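Long-range contacts in putative uncharacterized protein ECU08_1170 (Encephalitozoon cuniculi, PDB 3Q87), which probably activates the Mtq2 methyltransferase that modifies the translation termination factor eRF1, and binds a zinc ion through four cysteines: residues Ser55-Leu60 against Lys87-Gly92; Ala27-Val32 against His64-Ser69; Lys38-His43 against Gly81-Ile86; Gly92-Glu97 against Lys112-Glu117. All blocks are in the same frame, centred on the assembly; numbering follows the deposited sequence.

Contact 1 (Ser55-Leu60 against Lys87-Gly92)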
loop_
_atom_site.group_PDB
_atom_site.type_symbol
_atom_site.label_atom_id
_atom_site.label_comp_id
_atom_site.label_asym_id
_atom_site.label_seq_id
_atom_site.Cartn_x
_atom_site.Cartn_y
_atom_site.Cartn_z
ATOM N N SER A 55 18.708 11.422 4.906
ATOM C CA SER A 55 17.896 12.179 3.954
ATOM C C SER A 55 16.619 12.726 4.608
ATOM O O SER A 55 16.279 13.899 4.457
ATOM C CB SER A 55 17.541 11.294 2.752
ATOM O OG SER A 55 16.817 12.019 1.769
ATOM N N LEU A 56 15.907 11.862 5.325
ATOM C CA LEU A 56 14.718 12.276 6.054
ATOM C C LEU A 56 15.031 13.336 7.106
ATOM O O LEU A 56 14.306 14.320 7.233
ATOM C CB LEU A 56 14.057 11.072 6.727
ATOM C CG LEU A 56 13.210 10.204 5.795
ATOM C CD1 LEU A 56 12.842 8.873 6.457
ATOM C CD2 LEU A 56 11.966 10.981 5.376
ATOM N N VAL A 57 16.098 13.133 7.872
ATOM C CA VAL A 57 16.414 14.077 8.943
ATOM C C VAL A 57 16.657 15.471 8.371
ATOM O O VAL A 57 16.211 16.473 8.928
ATOM C CB VAL A 57 17.605 13.619 9.786
ATOM C CG1 VAL A 57 18.277 14.811 10.448
ATOM C CG2 VAL A 57 17.142 12.609 10.829
ATOM N N ASN A 58 17.343 15.515 7.235
ATOM C CA ASN A 58 17.560 16.761 6.513
ATOM C C ASN A 58 16.261 17.374 6.005
ATOM O O ASN A 58 16.054 18.578 6.118
ATOM C CB ASN A 58 18.500 16.534 5.335
ATOM C CG ASN A 58 18.913 17.821 4.681
ATOM O OD1 ASN A 58 19.186 18.809 5.362
ATOM N ND2 ASN A 58 18.964 17.826 3.354
ATOM N N SER A 59 15.390 16.542 5.435
ATOM C CA SER A 59 14.110 17.019 4.930
ATOM C C SER A 59 13.243 17.607 6.042
ATOM O O SER A 59 12.451 18.530 5.808
ATOM C CB SER A 59 13.353 15.880 4.232
ATOM O OG SER A 59 14.040 15.450 3.069
ATOM N N LEU A 60 13.383 17.076 7.246
ATOM C CA LEU A 60 12.518 17.505 8.339
ATOM C C LEU A 60 13.223 18.393 9.364
ATOM O O LEU A 60 12.750 18.536 10.488
ATOM C CB LEU A 60 11.910 16.292 9.032
ATOM C CG LEU A 60 10.894 15.522 8.193
ATOM C CD1 LEU A 60 10.773 14.101 8.699
ATOM C CD2 LEU A 60 9.543 16.239 8.220
ATOM N N LYS A 87 11.660 3.890 15.079
ATOM C CA LYS A 87 10.208 3.717 14.991
ATOM C C LYS A 87 9.480 5.001 15.351
ATOM O O LYS A 87 8.485 5.365 14.732
ATOM C CB LYS A 87 9.742 2.645 15.971
ATOM C CG LYS A 87 9.858 1.203 15.515
ATOM C CD LYS A 87 9.384 0.296 16.657
ATOM C CE LYS A 87 9.666 -1.176 16.413
ATOM N NZ LYS A 87 8.632 -1.828 15.566
ATOM N N GLU A 88 9.964 5.668 16.388
ATOM C CA GLU A 88 9.333 6.881 16.869
ATOM C C GLU A 88 9.425 7.980 15.810
ATOM O O GLU A 88 8.495 8.763 15.625
ATOM C CB GLU A 88 10.019 7.315 18.165
ATOM C CG GLU A 88 9.338 8.441 18.919
ATOM C CD GLU A 88 9.976 8.682 20.279
ATOM O OE1 GLU A 88 10.292 7.687 20.972
ATOM O OE2 GLU A 88 10.160 9.862 20.649
ATOM N N PHE A 89 10.555 8.040 15.116
ATOM C CA PHE A 89 10.729 9.018 14.051
ATOM C C PHE A 89 9.902 8.619 12.820
ATOM O O PHE A 89 9.236 9.452 12.214
ATOM C CB PHE A 89 12.218 9.135 13.695
ATOM C CG PHE A 89 12.538 10.211 12.683
ATOM C CD1 PHE A 89 12.625 11.541 13.062
ATOM C CD2 PHE A 89 12.799 9.878 11.355
ATOM C CE1 PHE A 89 12.942 12.529 12.138
ATOM C CE2 PHE A 89 13.118 10.858 10.422
ATOM C CZ PHE A 89 13.187 12.189 10.815
ATOM N N LEU A 90 9.924 7.339 12.478
ATOM C CA LEU A 90 9.335 6.893 11.213
ATOM C C LEU A 90 7.812 6.739 11.289
ATOM O O LEU A 90 7.117 6.811 10.273
ATOM C CB LEU A 90 10.000 5.599 10.742
ATOM C CG LEU A 90 11.474 5.692 10.318
ATOM C CD1 LEU A 90 12.047 4.321 9.976
ATOM C CD2 LEU A 90 11.671 6.649 9.138
ATOM N N PHE A 91 7.299 6.541 12.498
ATOM C CA PHE A 91 5.874 6.330 12.696
ATOM C C PHE A 91 5.255 7.477 13.459
ATOM O O PHE A 91 4.037 7.615 13.497
ATOM C CB PHE A 91 5.620 5.018 13.450
ATOM C CG PHE A 91 5.810 3.789 12.608
ATOM C CD1 PHE A 91 4.744 3.241 11.904
ATOM C CD2 PHE A 91 7.056 3.183 12.512
ATOM C CE1 PHE A 91 4.920 2.113 11.116
ATOM C CE2 PHE A 91 7.240 2.058 11.724
ATOM C CZ PHE A 91 6.169 1.519 11.029
ATOM N N GLY A 92 6.098 8.298 14.075
ATOM C CA GLY A 92 5.624 9.337 14.969
ATOM C C GLY A 92 5.541 10.708 14.333
ATOM O O GLY A 92 5.266 11.697 15.007
#
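Phe-89 drives its ring between Leu-56, Val-57 and Leu-60, making three of the four side-chain contacts that join these parts of helices 42-59 and 84-91 in the helical part of the Trm112 fold. The segment axes stay 12.1 Å apart at their closest and cross at 59°, a separation wide enough for a whole phenyl group to fill the gap. No hydrogen bond spans the two segments; the contact is apolar throughout. The ring reaches across because Phe-89 holds CG anti to its own backbone nitrogen (chi1 -175°), and its side chain leaves the backbone toward the other helix. Leu-56 meets the ring at its edge, CB lying near the ring plane at 3.8 Å from Phe-89 CE2. Val-57 approaches at about a right angle and offers one methyl, CG2, 4.0 Å from Phe-89 CZ. Leu-60, the first residue past the helical conformation, still directs its side chain into the same space. Further partners enclose the group: Leu-56 also touches Pro-3 and Leu-6, Val-57 touches Leu-68, and Leu-90 packs on Phe-45 and Leu-53. Leu-90 starts off to one side, yet its branched end swings inward and crosses Leu-56 at about a right angle, with CD1 of Leu-56 3.7 Å from CD2 of Leu-90. At the ring tip, Leu-60 CD1 comes in obliquely, 3.7 Å from Phe-89 CZ.

Contact 2 (Ala27-Val32 against His64-Ser69)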
loop_
_atom_site.group_PDB
_atom_site.type_symbol
_atom_site.label_atom_id
_atom_site.label_comp_id
_atom_site.label_asym_id
_atom_site.label_seq_id
_atom_site.Cartn_x
_atom_site.Cartn_y
_atom_site.Cartn_z
ATOM N N ALA A 27 4.433 19.403 8.654
ATOM C CA ALA A 27 4.402 18.101 9.300
ATOM C C ALA A 27 3.887 18.237 10.723
ATOM O O ALA A 27 4.156 19.235 11.384
ATOM C CB ALA A 27 5.792 17.498 9.320
ATOM N N GLU A 28 3.162 17.224 11.190
ATOM C CA GLU A 28 2.633 17.205 12.549
ATOM C C GLU A 28 3.159 15.987 13.294
ATOM O O GLU A 28 3.516 14.978 12.685
ATOM C CB GLU A 28 1.102 17.199 12.527
ATOM C CG GLU A 28 0.500 18.465 11.921
ATOM C CD GLU A 28 -1.020 18.428 11.823
ATOM O OE1 GLU A 28 -1.593 17.316 11.772
ATOM O OE2 GLU A 28 -1.642 19.514 11.784
ATOM N N SER A 29 3.247 16.083 14.613
ATOM C CA SER A 29 3.672 14.932 15.390
ATOM C C SER A 29 2.453 14.038 15.580
ATOM O O SER A 29 1.321 14.524 15.630
ATOM C CB SER A 29 4.269 15.352 16.735
ATOM O OG SER A 29 3.246 15.632 17.674
ATOM N N ASN A 30 2.689 12.732 15.643
ATOM C CA ASN A 30 1.622 11.752 15.819
ATOM C C ASN A 30 1.981 10.828 16.967
ATOM O O ASN A 30 3.146 10.452 17.126
ATOM C CB ASN A 30 1.408 10.918 14.542
ATOM C CG ASN A 30 0.351 11.505 13.615
ATOM O OD1 ASN A 30 -0.026 12.673 13.730
ATOM N ND2 ASN A 30 -0.130 10.690 12.683
ATOM N N ASP A 31 0.977 10.465 17.758
ATOM C CA ASP A 31 1.152 9.542 18.872
ATOM C C ASP A 31 1.673 8.174 18.437
ATOM O O ASP A 31 1.109 7.544 17.542
ATOM C CB ASP A 31 -0.174 9.360 19.616
ATOM C CG ASP A 31 -0.268 10.218 20.857
ATOM O OD1 ASP A 31 0.596 11.104 21.031
ATOM O OD2 ASP A 31 -1.202 10.000 21.662
ATOM N N VAL A 32 2.741 7.713 19.085
ATOM C CA VAL A 32 3.244 6.360 18.859
ATOM C C VAL A 32 2.898 5.417 20.014
ATOM O O VAL A 32 1.952 5.655 20.769
ATOM C CB VAL A 32 4.772 6.342 18.633
ATOM C CG1 VAL A 32 5.106 6.690 17.185
ATOM C CG2 VAL A 32 5.472 7.286 19.607
ATOM N N HIS A 64 10.359 20.261 14.587
ATOM C CA HIS A 64 10.949 19.973 15.885
ATOM C C HIS A 64 10.058 19.122 16.784
ATOM O O HIS A 64 10.365 18.926 17.956
ATOM C CB HIS A 64 11.334 21.281 16.570
ATOM C CG HIS A 64 11.948 22.275 15.636
ATOM N ND1 HIS A 64 13.257 22.186 15.212
ATOM C CD2 HIS A 64 11.422 23.357 15.016
ATOM C CE1 HIS A 64 13.516 23.182 14.385
ATOM N NE2 HIS A 64 12.419 23.909 14.248
ATOM N N GLY A 65 8.970 18.603 16.226
ATOM C CA GLY A 65 8.050 17.777 16.992
ATOM C C GLY A 65 8.679 16.471 17.429
ATOM O O GLY A 65 8.276 15.874 18.429
ATOM N N ARG A 66 9.666 16.024 16.661
ATOM C CA ARG A 66 10.398 14.805 16.966
ATOM C C ARG A 66 11.774 14.927 16.322
ATOM O O ARG A 66 11.949 15.705 15.386
ATOM C CB ARG A 66 9.647 13.594 16.426
ATOM C CG ARG A 66 9.697 12.384 17.336
ATOM C CD ARG A 66 8.693 11.332 16.902
ATOM N NE ARG A 66 7.310 11.772 17.080
ATOM C CZ ARG A 66 6.541 11.437 18.114
ATOM N NH1 ARG A 66 7.019 10.660 19.078
ATOM N NH2 ARG A 66 5.290 11.878 18.184
ATOM N N GLU A 67 12.757 14.186 16.821
ATOM C CA GLU A 67 14.131 14.387 16.363
ATOM C C GLU A 67 15.008 13.134 16.412
ATOM O O GLU A 67 14.810 12.254 17.248
ATOM C CB GLU A 67 14.796 15.514 17.164
ATOM C CG GLU A 67 13.960 16.791 17.268
ATOM C CD GLU A 67 14.805 18.047 17.397
ATOM O OE1 GLU A 67 15.831 18.006 18.110
ATOM O OE2 GLU A 67 14.439 19.077 16.784
ATOM N N LEU A 68 15.973 13.067 15.495
ATOM C CA LEU A 68 17.007 12.033 15.515
ATOM C C LEU A 68 18.375 12.685 15.581
ATOM O O LEU A 68 18.511 13.879 15.321
ATOM C CB LEU A 68 16.946 11.152 14.271
ATOM C CG LEU A 68 15.861 10.084 14.194
ATOM C CD1 LEU A 68 16.085 9.243 12.947
ATOM C CD2 LEU A 68 15.850 9.213 15.454
ATOM N N SER A 69 19.388 11.895 15.917
ATOM C CA SER A 69 20.751 12.405 16.013
ATOM C C SER A 69 21.719 11.485 15.291
ATOM O O SER A 69 21.439 10.300 15.106
ATOM C CB SER A 69 21.175 12.552 17.477
ATOM O OG SER A 69 20.340 13.465 18.167
#
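Arg-66 brings its guanidinium up to Ser-29, Asn-30 and Val-32 in a surface contact, where the loop between helices 42-59 and 70-78 passes along the end of strand 26-29. The backbones come near each other at one point, Ser-29 CA to Gly-65 CA at 5.5 Å, and glycine leaves room there for the serine, whose CB points at the loop. Beyond this point the arginine side chain bridges the gap. Its chain is extended at chi2 but bent at chi3 (-67°), which carries the guanidinium toward the peptide of Asn-30. Asn-30 O lies 2.8 Å from Arg-66 NH2, oblique to the guanidinium plane. The CB of Ser-29 lies 3.9 Å from the same nitrogen. At the other terminal nitrogen, Val-32 supplies a methyl, CG2 being 3.7 Å from Arg-66 NH1, while the two side chains run past each other in opposite directions. Weak partners beyond the segments also reach the arginine: NE gives a weak hydrogen bond to Gly-92 O, and NH1 makes a long, weak ion pair with Glu-88 OE2. The carboxylate of Asp-31 is not in contact, its OD1 being 5.5 Å from Arg-66 NH2, though it would probably add to the favourable field round the cation. Gly-92 also pairs through its backbone with Asn-30, so the arginine sits where strand 26-29, the loop and the link from helix 84-91 to strand 93-96 come together. This is a loop packed through one long side chain against the margin of the two-stranded antiparallel sheet 26-29/93-96 of the Trm112 fold.

Contact 3 (Lys38-His43 against Gly81-Ile86)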
loop_
_atom_site.group_PDB
_atom_site.type_symbol
_atom_site.label_atom_id
_atom_site.label_comp_id
_atom_site.label_asym_id
_atom_site.label_seq_id
_atom_site.Cartn_x
_atom_site.Cartn_y
_atom_site.Cartn_z
ATOM N N LYS A 38 3.768 -1.721 14.356
ATOM C CA LYS A 38 4.647 -0.824 13.623
ATOM C C LYS A 38 5.793 -1.616 13.041
ATOM O O LYS A 38 6.868 -1.678 13.619
ATOM C CB LYS A 38 5.207 0.266 14.544
ATOM C CG LYS A 38 4.233 1.394 14.855
ATOM C CD LYS A 38 4.880 2.474 15.722
ATOM C CE LYS A 38 4.685 2.195 17.193
ATOM N NZ LYS A 38 3.269 2.442 17.601
ATOM N N ILE A 39 5.557 -2.230 11.894
ATOM C CA ILE A 39 6.599 -2.952 11.202
ATOM C C ILE A 39 7.117 -2.098 10.044
ATOM O O ILE A 39 6.324 -1.530 9.287
ATOM C CB ILE A 39 6.043 -4.264 10.674
ATOM C CG1 ILE A 39 5.405 -5.041 11.828
ATOM C CG2 ILE A 39 7.124 -5.086 10.012
ATOM C CD1 ILE A 39 4.824 -6.339 11.409
ATOM N N PHE A 40 8.438 -1.977 9.928
ATOM C CA PHE A 40 9.043 -1.295 8.776
ATOM C C PHE A 40 10.165 -2.088 8.101
ATOM O O PHE A 40 10.653 -3.083 8.637
ATOM C CB PHE A 40 9.497 0.126 9.139
ATOM C CG PHE A 40 10.695 0.186 10.059
ATOM C CD1 PHE A 40 10.581 -0.146 11.408
ATOM C CD2 PHE A 40 11.928 0.621 9.583
ATOM C CE1 PHE A 40 11.681 -0.073 12.264
ATOM C CE2 PHE A 40 13.038 0.703 10.437
ATOM C CZ PHE A 40 12.909 0.354 11.776
ATOM N N ASN A 41 10.548 -1.653 6.905
ATOM C CA ASN A 41 11.573 -2.321 6.109
ATOM C C ASN A 41 12.957 -1.830 6.508
ATOM O O ASN A 41 13.545 -0.946 5.865
ATOM C CB ASN A 41 11.305 -2.076 4.629
ATOM C CG ASN A 41 9.878 -2.398 4.258
ATOM O OD1 ASN A 41 9.516 -3.564 4.109
ATOM N ND2 ASN A 41 9.045 -1.367 4.145
ATOM N N LYS A 42 13.453 -2.406 7.597
ATOM C CA LYS A 42 14.687 -1.954 8.226
ATOM C C LYS A 42 15.844 -1.778 7.244
ATOM O O LYS A 42 16.514 -0.751 7.263
ATOM C CB LYS A 42 15.059 -2.885 9.379
ATOM C CG LYS A 42 14.179 -2.678 10.592
ATOM C CD LYS A 42 14.477 -3.669 11.700
ATOM C CE LYS A 42 13.811 -3.218 12.990
ATOM N NZ LYS A 42 14.271 -3.988 14.174
ATOM N N HIS A 43 16.060 -2.759 6.375
ATOM C CA HIS A 43 17.155 -2.688 5.418
ATOM C C HIS A 43 17.125 -1.421 4.550
ATOM O O HIS A 43 18.179 -0.925 4.122
ATOM C CB HIS A 43 17.181 -3.932 4.535
ATOM C CG HIS A 43 16.094 -3.965 3.509
ATOM N ND1 HIS A 43 16.332 -3.731 2.171
ATOM C CD2 HIS A 43 14.766 -4.207 3.620
ATOM C CE1 HIS A 43 15.197 -3.826 1.501
ATOM N NE2 HIS A 43 14.230 -4.113 2.358
ATOM N N GLY A 81 18.211 -3.920 15.909
ATOM C CA GLY A 81 17.257 -4.432 16.873
ATOM C C GLY A 81 16.780 -3.361 17.833
ATOM O O GLY A 81 15.688 -3.463 18.384
ATOM N N ASP A 82 17.602 -2.335 18.038
ATOM C CA ASP A 82 17.241 -1.223 18.914
ATOM C C ASP A 82 16.698 -0.064 18.093
ATOM O O ASP A 82 17.416 0.885 17.765
ATOM C CB ASP A 82 18.433 -0.767 19.761
ATOM C CG ASP A 82 18.613 -1.609 21.014
ATOM O OD1 ASP A 82 17.742 -2.465 21.295
ATOM O OD2 ASP A 82 19.626 -1.412 21.721
ATOM N N ASP A 83 15.416 -0.148 17.768
ATOM C CA ASP A 83 14.812 0.804 16.857
ATOM C C ASP A 83 13.682 1.559 17.523
ATOM O O ASP A 83 12.764 2.017 16.852
ATOM C CB ASP A 83 14.296 0.084 15.614
ATOM C CG ASP A 83 13.554 -1.191 15.950
ATOM O OD1 ASP A 83 14.176 -2.119 16.507
ATOM O OD2 ASP A 83 12.350 -1.275 15.644
ATOM N N GLU A 84 13.745 1.682 18.844
ATOM C CA GLU A 84 12.732 2.433 19.573
ATOM C C GLU A 84 12.713 3.884 19.095
ATOM O O GLU A 84 11.647 4.473 18.903
ATOM C CB GLU A 84 12.979 2.366 21.085
ATOM C CG GLU A 84 13.293 0.963 21.615
ATOM C CD GLU A 84 14.694 0.479 21.243
ATOM O OE1 GLU A 84 15.657 1.276 21.344
ATOM O OE2 GLU A 84 14.833 -0.703 20.857
ATOM N N LYS A 85 13.896 4.453 18.891
ATOM C CA LYS A 85 14.003 5.838 18.459
ATOM C C LYS A 85 13.697 5.985 16.973
ATOM O O LYS A 85 13.115 6.980 16.549
ATOM C CB LYS A 85 15.389 6.397 18.796
ATOM C CG LYS A 85 15.520 6.789 20.253
ATOM C CD LYS A 85 16.949 6.695 20.770
ATOM C CE LYS A 85 16.972 6.861 22.290
ATOM N NZ LYS A 85 18.285 6.509 22.899
ATOM N N ILE A 86 14.094 4.992 16.186
ATOM C CA ILE A 86 13.812 4.991 14.756
ATOM C C ILE A 86 12.300 4.905 14.501
ATOM O O ILE A 86 11.731 5.751 13.804
ATOM C CB ILE A 86 14.552 3.833 14.055
ATOM C CG1 ILE A 86 16.051 3.909 14.360
ATOM C CG2 ILE A 86 14.319 3.856 12.551
ATOM C CD1 ILE A 86 16.668 5.268 14.093
#
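Asp-83 lies between two side chains of the opposite segment, the ring edge of Phe-40 and the ammonium end of Lys-42. The oxygen OD2 stands in the plane of the phenyl ring, 3.6 Å from Phe-40 CE1, so this oxygen meets the rim, where the C-H groups carry slight positive charge. Ring and carboxylate planes are inclined by 52°, and the two side chains run in opposite directions. Lys-42 comes across Asp-83 at about a right angle. Its chain is extended beyond CG, and that carbon rides over one face of the Phe-40 ring, 3.4 Å above its plane and toward the rim. At the end of this arm NZ forms a salt bridge with Asp-83 OD1 at 3.0 Å, the hydrogen bond within it being weak. The ammonium has another hydrogen bond, to Pro-80 O, which draws it to the loop that leads into Asp-83; OD2 has a long, weak ion pair with Lys-87 NZ. The Ile-86 and Phe-40 side chains cross at about a right angle, CG2 coming obliquely to the ring, 3.9 Å from Phe-40 CZ. Phe-76 of helix 70-78 touches Phe-40, Asp-83 and Ile-86 alike. On the neighbouring methyltransferase subunit, Thr-46 accepts a hydrogen bond from Ile-39 N. Asp-83 holds the N-cap position of helix 84-91 without making a capping bond; instead it ties the start of that helix to the start of helix 42-59, within the helical part of the Trm112 fold.

Contact 4 (Gly92-Glu97 against Lys112-Glu117)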
loop_
_atom_site.group_PDB
_atom_site.type_symbol
_atom_site.label_atom_id
_atom_site.label_comp_id
_atom_site.label_asym_id
_atom_site.label_seq_id
_atom_site.Cartn_x
_atom_site.Cartn_y
_atom_site.Cartn_z
ATOM N N GLY A 92 6.098 8.298 14.075
ATOM C CA GLY A 92 5.624 9.337 14.969
ATOM C C GLY A 92 5.541 10.708 14.333
ATOM O O GLY A 92 5.266 11.697 15.007
ATOM N N ILE A 93 5.783 10.770 13.028
ATOM C CA ILE A 93 5.640 12.017 12.293
ATOM C C ILE A 93 4.746 11.808 11.089
ATOM O O ILE A 93 4.825 10.780 10.428
ATOM C CB ILE A 93 6.991 12.522 11.770
ATOM C CG1 ILE A 93 7.975 12.731 12.924
ATOM C CG2 ILE A 93 6.800 13.809 10.978
ATOM C CD1 ILE A 93 9.366 13.136 12.464
ATOM N N ASP A 94 3.928 12.805 10.783
ATOM C CA ASP A 94 3.088 12.756 9.603
ATOM C C ASP A 94 3.276 14.008 8.748
ATOM O O ASP A 94 2.991 15.127 9.188
ATOM C CB ASP A 94 1.622 12.619 10.010
ATOM C CG ASP A 94 0.699 12.542 8.813
ATOM O OD1 ASP A 94 0.924 11.659 7.948
ATOM O OD2 ASP A 94 -0.251 13.355 8.740
ATOM N N VAL A 95 3.767 13.821 7.529
ATOM C CA VAL A 95 3.886 14.929 6.601
ATOM C C VAL A 95 2.509 15.160 6.003
ATOM O O VAL A 95 1.968 14.278 5.333
ATOM C CB VAL A 95 4.904 14.632 5.468
ATOM C CG1 VAL A 95 4.996 15.808 4.509
ATOM C CG2 VAL A 95 6.264 14.321 6.042
ATOM N N VAL A 96 1.925 16.328 6.256
ATOM C CA VAL A 96 0.610 16.605 5.706
ATOM C C VAL A 96 0.746 17.300 4.353
ATOM O O VAL A 96 -0.034 17.051 3.444
ATOM C CB VAL A 96 -0.302 17.416 6.681
ATOM C CG1 VAL A 96 -0.149 16.915 8.118
ATOM C CG2 VAL A 96 0.030 18.860 6.618
ATOM N N GLU A 97 1.764 18.143 4.215
ATOM C CA GLU A 97 1.988 18.882 2.977
ATOM C C GLU A 97 3.455 18.803 2.569
ATOM O O GLU A 97 4.337 19.050 3.377
ATOM C CB GLU A 97 1.570 20.345 3.138
ATOM C CG GLU A 97 0.115 20.538 3.550
ATOM C CD GLU A 97 -0.876 20.251 2.425
ATOM O OE1 GLU A 97 -0.518 20.439 1.237
ATOM O OE2 GLU A 97 -2.020 19.848 2.737
ATOM N N LYS A 112 -0.422 15.792 -0.194
ATOM C CA LYS A 112 -1.469 16.780 0.008
ATOM C C LYS A 112 -2.502 16.253 1.006
ATOM O O LYS A 112 -3.149 15.242 0.758
ATOM C CB LYS A 112 -2.118 17.097 -1.344
ATOM C CG LYS A 112 -3.283 18.070 -1.280
ATOM C CD LYS A 112 -3.984 18.149 -2.637
ATOM C CE LYS A 112 -5.347 18.830 -2.544
ATOM N NZ LYS A 112 -6.097 18.725 -3.834
ATOM N N GLY A 113 -2.643 16.917 2.149
ATOM C CA GLY A 113 -3.518 16.412 3.194
ATOM C C GLY A 113 -3.101 15.041 3.713
ATOM O O GLY A 113 -3.950 14.191 3.983
ATOM N N SER A 114 -1.790 14.829 3.836
ATOM C CA SER A 114 -1.207 13.547 4.258
ATOM C C SER A 114 -1.286 12.405 3.235
ATOM O O SER A 114 -0.693 11.356 3.434
ATOM C CB SER A 114 -1.802 13.096 5.588
ATOM O OG SER A 114 -1.645 14.126 6.544
ATOM N N ILE A 115 -2.018 12.595 2.147
ATOM C CA ILE A 115 -2.090 11.548 1.133
ATOM C C ILE A 115 -0.959 11.697 0.117
ATOM O O ILE A 115 -0.671 12.811 -0.333
ATOM C CB ILE A 115 -3.417 11.608 0.390
ATOM C CG1 ILE A 115 -4.572 11.425 1.384
ATOM C CG2 ILE A 115 -3.451 10.541 -0.704
ATOM C CD1 ILE A 115 -5.927 11.922 0.856
ATOM N N VAL A 116 -0.308 10.586 -0.226
ATOM C CA VAL A 116 0.711 10.596 -1.278
ATOM C C VAL A 116 0.064 10.400 -2.649
ATOM O O VAL A 116 -0.631 9.420 -2.907
ATOM C CB VAL A 116 1.781 9.521 -1.079
ATOM C CG1 VAL A 116 2.851 9.613 -2.197
ATOM C CG2 VAL A 116 2.422 9.647 0.314
ATOM N N GLU A 117 0.306 11.354 -3.523
ATOM C CA GLU A 117 -0.364 11.408 -4.792
ATOM C C GLU A 117 0.578 10.897 -5.877
ATOM O O GLU A 117 1.501 11.592 -6.269
ATOM C CB GLU A 117 -0.769 12.854 -5.062
ATOM C CG GLU A 117 -1.109 13.116 -6.506
ATOM C CD GLU A 117 -2.414 12.454 -6.891
ATOM O OE1 GLU A 117 -3.464 12.820 -6.318
ATOM O OE2 GLU A 117 -2.385 11.560 -7.755
#
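Ser-114 and Gly-113 bond to Asp-94, Val-96 and Glu-97, joining a type I' beta turn, Lys-112 to Ile-115, to a classic beta bulge at Val-96 and Glu-97. Ser-114 binds twice. Its hydroxyl donates to Asp-94 OD2 at 2.7 Å, arriving on the syn side and close to the carboxylate plane. Its backbone N donates to Val-96 O at 2.9 Å along a nearly straight path (173° at the hydrogen), in the carbonyl plane and on a lone pair. A CA-H...O contact adds to this, Ser-114 CA lying 3.4 Å from Val-95 O. Side by side with these bonds, Val-96 CG1 rests 3.5 Å from Ser-114 OG. Asp-94 reaches the serine because its CG is anti to the backbone nitrogen (chi1 -179°), and its other oxygen, OD1, is held by the N of Met-1, leaving the carboxylate gripped at both oxygens. Further out, Val-96 and Glu-97 both face Lys-26 of strand 26-29, and this bulge marks the corner where the chain leaves one sheet for the other. Past the turn, Val-116 and Glu-117 pair in a parallel ladder with a strand of the neighbouring methyltransferase subunit, so the sheet continues into the partner. Glu-97, bent at chi2, curls back over the turn: Gly-113 N donates to OE2 of Glu-97 at 3.1 Å, from 59° above the carboxylate plane.

Overall arrangement
Contacts 1 and 2 lie closest, with centres 7 Å apart, and meet where Gly-92 CA lies 3.5 Å from Val-32 CG1. Contacts 1 and 3 use the same two helices, 42-59 and 84-91, near opposite ends; their centres are 12 Å apart, and Leu-90 CD1 touches Phe-40 CD2 at 3.7 Å. Contact 4 shares Gly-92 with contact 1 and continues from helix 84-91 into strand 93-96, which pairs with the 26-29 strand of contact 2. Contacts 3 and 4 do not touch, their centres being about 20 Å apart. Contacts 1, 3 and 4 all include residues touching the methyltransferase subunit, while contact 2 does not. All four lie away from the zinc site of Cys-11, Cys-14, Cys-102 and Cys-105.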